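Local coordinates for protein glycosyl hydrolase 25 (Streptococcus pneumoniae, PDB 4FF5) that probably hydrolyses glycosidic bonds of bacterial cell-wall peptidoglycan, as family 25 glycosyl hydrolases do, and takes part in host-cell invasion as a virulence factor, at residues Val118-Val124 / Pro148-Asp154. Sequence-based numbering, arbitrary orientation.
Sequences VAVYAYV and PSYYWLD
D154 lays its carboxylate between two tyrosines of the neighbouring strand: OD2 lies 3.4 Å from CD1 at the edge of the Y123 ring, near its plane, and 3.7 Å from CE1 of Y121, which runs alongside. With CG anti to the backbone N (chi1 165°), the acid leans toward Y123, its plane turned 84° from that ring. The positively polarised C-H rim of Y123 suits a carboxylate oxygen better than its electron-rich face would. On the same face, Y121 CB meets W152 CB at 3.7 Å, while the indole, packed edge-to-face with W205, presents its edge to A119, whose small methyl leaves room for so broad a ring.

The opposite face is mainly apolar. V120 CG2 touches Y151 CD2 at 3.6 Å and the ring of P148, flat surfaces for a branched side chain; branched L153 packs on helix 163-177. At the strand end V124 reaches across, CG2 to L153 CG at 3.8 Å, and also touches M132 of helix 129-143.

Between these faces the backbones form a parallel ladder, A122 and V120 each giving and accepting bonds, from S149 N to V118 O at one end to V124 N to D154 O (2.9 Å, 179°) at the other. This is one beta-alpha-beta unit of the family's TIM barrel, its strands joined through helix 129-143. D154 sits at the C-terminal end of its strand, where TIM barrels carry their active sites, so a place in or near the site is possible; its OD1 lies close to E156 OE2. With acid and tyrosine rims on one face and mainly hydrocarbon on the other, the pairing puts a polar group at that end of the barrel.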
loop_
_atom_site.group_PDB
_atom_site.type_symbol
_atom_site.label_atom_id
_atom_site.label_comp_id
_atom_site.label_asym_id
_atom_site.label_seq_id
_atom_site.Cartn_x
_atom_site.Cartn_y
_atom_site.Cartn_z
ATOM N N VAL A 118 -0.859 5.664 -8.584
ATOM C CA VAL A 118 -1.446 4.589 -7.812
ATOM C C VAL A 118 -0.433 3.462 -7.706
ATOM O O VAL A 118 0.130 3.016 -8.713
ATOM C CB VAL A 118 -2.726 4.044 -8.504
ATOM C CG1 VAL A 118 -3.331 2.893 -7.705
ATOM C CG2 VAL A 118 -3.748 5.158 -8.688
ATOM N N ALA A 119 -0.207 3.018 -6.477
ATOM C CA ALA A 119 0.596 1.849 -6.191
ATOM C C ALA A 119 -0.356 0.773 -5.698
ATOM O O ALA A 119 -1.551 1.036 -5.530
ATOM C CB ALA A 119 1.627 2.196 -5.123
ATOM N N VAL A 120 0.158 -0.432 -5.447
ATOM C CA VAL A 120 -0.701 -1.522 -5.029
ATOM C C VAL A 120 -0.126 -2.234 -3.806
ATOM O O VAL A 120 1.070 -2.140 -3.549
ATOM C CB VAL A 120 -0.956 -2.549 -6.175
ATOM C CG1 VAL A 120 -1.872 -1.949 -7.260
ATOM C CG2 VAL A 120 0.353 -3.118 -6.737
ATOM N N TYR A 121 -0.965 -2.970 -3.081
ATOM C CA TYR A 121 -0.476 -3.805 -1.976
ATOM C C TYR A 121 -1.173 -5.162 -1.866
ATOM O O TYR A 121 -2.287 -5.342 -2.346
ATOM C CB TYR A 121 -0.514 -3.050 -0.618
ATOM C CG TYR A 121 -1.855 -2.957 0.134
ATOM C CD1 TYR A 121 -2.210 -3.923 1.084
ATOM C CD2 TYR A 121 -2.704 -1.855 -0.039
ATOM C CE1 TYR A 121 -3.400 -3.834 1.794
ATOM C CE2 TYR A 121 -3.881 -1.731 0.689
ATOM C CZ TYR A 121 -4.226 -2.731 1.586
ATOM O OH TYR A 121 -5.373 -2.600 2.297
ATOM N N ALA A 122 -0.507 -6.095 -1.206
ATOM C CA ALA A 122 -1.071 -7.416 -0.917
ATOM C C ALA A 122 -0.878 -7.731 0.547
ATOM O O ALA A 122 0.206 -7.523 1.076
ATOM C CB ALA A 122 -0.383 -8.477 -1.774
ATOM N N TYR A 123 -1.925 -8.266 1.191
ATOM C CA TYR A 123 -1.837 -8.716 2.576
ATOM C C TYR A 123 -1.166 -10.086 2.546
ATOM O O TYR A 123 -1.702 -11.025 1.959
ATOM C CB TYR A 123 -3.255 -8.797 3.164
ATOM C CG TYR A 123 -3.376 -9.181 4.622
ATOM C CD1 TYR A 123 -3.229 -8.200 5.615
ATOM C CD2 TYR A 123 -3.734 -10.469 5.017
ATOM C CE1 TYR A 123 -3.371 -8.503 6.954
ATOM C CE2 TYR A 123 -3.859 -10.795 6.374
ATOM C CZ TYR A 123 -3.677 -9.793 7.333
ATOM O OH TYR A 123 -3.802 -10.017 8.686
ATOM N N VAL A 124 0.030 -10.173 3.131
ATOM C CA VAL A 124 0.892 -11.355 3.017
ATOM C C VAL A 124 0.479 -12.335 4.105
ATOM O O VAL A 124 0.583 -12.034 5.284
ATOM C CB VAL A 124 2.389 -10.971 3.150
ATOM C CG1 VAL A 124 3.276 -12.205 3.178
ATOM C CG2 VAL A 124 2.805 -10.059 2.002
ATOM N N PRO A 148 1.371 -0.268 -11.895
ATOM C CA PRO A 148 1.375 0.457 -10.622
ATOM C C PRO A 148 2.752 1.061 -10.319
ATOM O O PRO A 148 3.782 0.540 -10.772
ATOM C CB PRO A 148 0.992 -0.619 -9.607
ATOM C CG PRO A 148 1.424 -1.905 -10.225
ATOM C CD PRO A 148 1.227 -1.726 -11.701
ATOM N N SER A 149 2.760 2.159 -9.573
ATOM C CA SER A 149 4.001 2.863 -9.256
ATOM C C SER A 149 4.904 2.110 -8.268
ATOM O O SER A 149 6.088 2.421 -8.160
ATOM C CB SER A 149 3.692 4.257 -8.720
ATOM O OG SER A 149 3.185 4.178 -7.387
ATOM N N TYR A 150 4.335 1.148 -7.533
ATOM C CA TYR A 150 5.061 0.416 -6.512
ATOM C C TYR A 150 4.243 -0.813 -6.128
ATOM O O TYR A 150 3.020 -0.800 -6.231
ATOM C CB TYR A 150 5.264 1.299 -5.275
ATOM C CG TYR A 150 6.696 1.387 -4.788
ATOM C CD1 TYR A 150 7.531 2.426 -5.210
ATOM C CD2 TYR A 150 7.217 0.436 -3.902
ATOM C CE1 TYR A 150 8.850 2.516 -4.770
ATOM C CE2 TYR A 150 8.532 0.519 -3.452
ATOM C CZ TYR A 150 9.340 1.566 -3.887
ATOM O OH TYR A 150 10.652 1.653 -3.458
ATOM N N TYR A 151 4.918 -1.857 -5.678
ATOM C CA TYR A 151 4.234 -3.018 -5.126
ATOM C C TYR A 151 4.592 -3.117 -3.650
ATOM O O TYR A 151 5.768 -3.087 -3.307
ATOM C CB TYR A 151 4.720 -4.277 -5.821
ATOM C CG TYR A 151 4.350 -4.368 -7.270
ATOM C CD1 TYR A 151 5.132 -3.752 -8.266
ATOM C CD2 TYR A 151 3.245 -5.118 -7.660
ATOM C CE1 TYR A 151 4.779 -3.867 -9.618
ATOM C CE2 TYR A 151 2.890 -5.236 -9.001
ATOM C CZ TYR A 151 3.656 -4.619 -9.974
ATOM O OH TYR A 151 3.262 -4.770 -11.300
ATOM N N TRP A 152 3.588 -3.233 -2.789
ATOM C CA TRP A 152 3.821 -3.286 -1.336
ATOM C C TRP A 152 3.363 -4.586 -0.716
ATOM O O TRP A 152 2.259 -5.085 -1.015
ATOM C CB TRP A 152 3.075 -2.132 -0.657
ATOM C CG TRP A 152 3.632 -0.758 -0.962
ATOM C CD1 TRP A 152 3.201 0.141 -1.926
ATOM C CD2 TRP A 152 4.752 -0.091 -0.291
ATOM N NE1 TRP A 152 3.943 1.292 -1.893
ATOM C CE2 TRP A 152 4.900 1.216 -0.940
ATOM C CE3 TRP A 152 5.622 -0.435 0.751
ATOM C CZ2 TRP A 152 5.868 2.136 -0.540
ATOM C CZ3 TRP A 152 6.607 0.491 1.125
ATOM C CH2 TRP A 152 6.712 1.749 0.506
ATOM N N LEU A 153 4.188 -5.121 0.189
ATOM C CA LEU A 153 3.845 -6.300 0.976
ATOM C C LEU A 153 3.359 -5.832 2.325
ATOM O O LEU A 153 4.138 -5.248 3.090
ATOM C CB LEU A 153 5.097 -7.184 1.180
ATOM C CG LEU A 153 5.395 -8.184 0.042
ATOM C CD1 LEU A 153 5.752 -7.476 -1.258
ATOM C CD2 LEU A 153 6.475 -9.166 0.488
ATOM N N ASP A 154 2.077 -6.041 2.604
ATOM C CA ASP A 154 1.478 -5.675 3.891
ATOM C C ASP A 154 1.652 -6.868 4.834
ATOM O O ASP A 154 0.983 -7.891 4.689
ATOM C CB ASP A 154 0.000 -5.277 3.689
ATOM C CG ASP A 154 -0.796 -5.230 4.995
ATOM O OD1 ASP A 154 -0.220 -5.381 6.084
ATOM O OD2 ASP A 154 -2.021 -5.107 4.929
#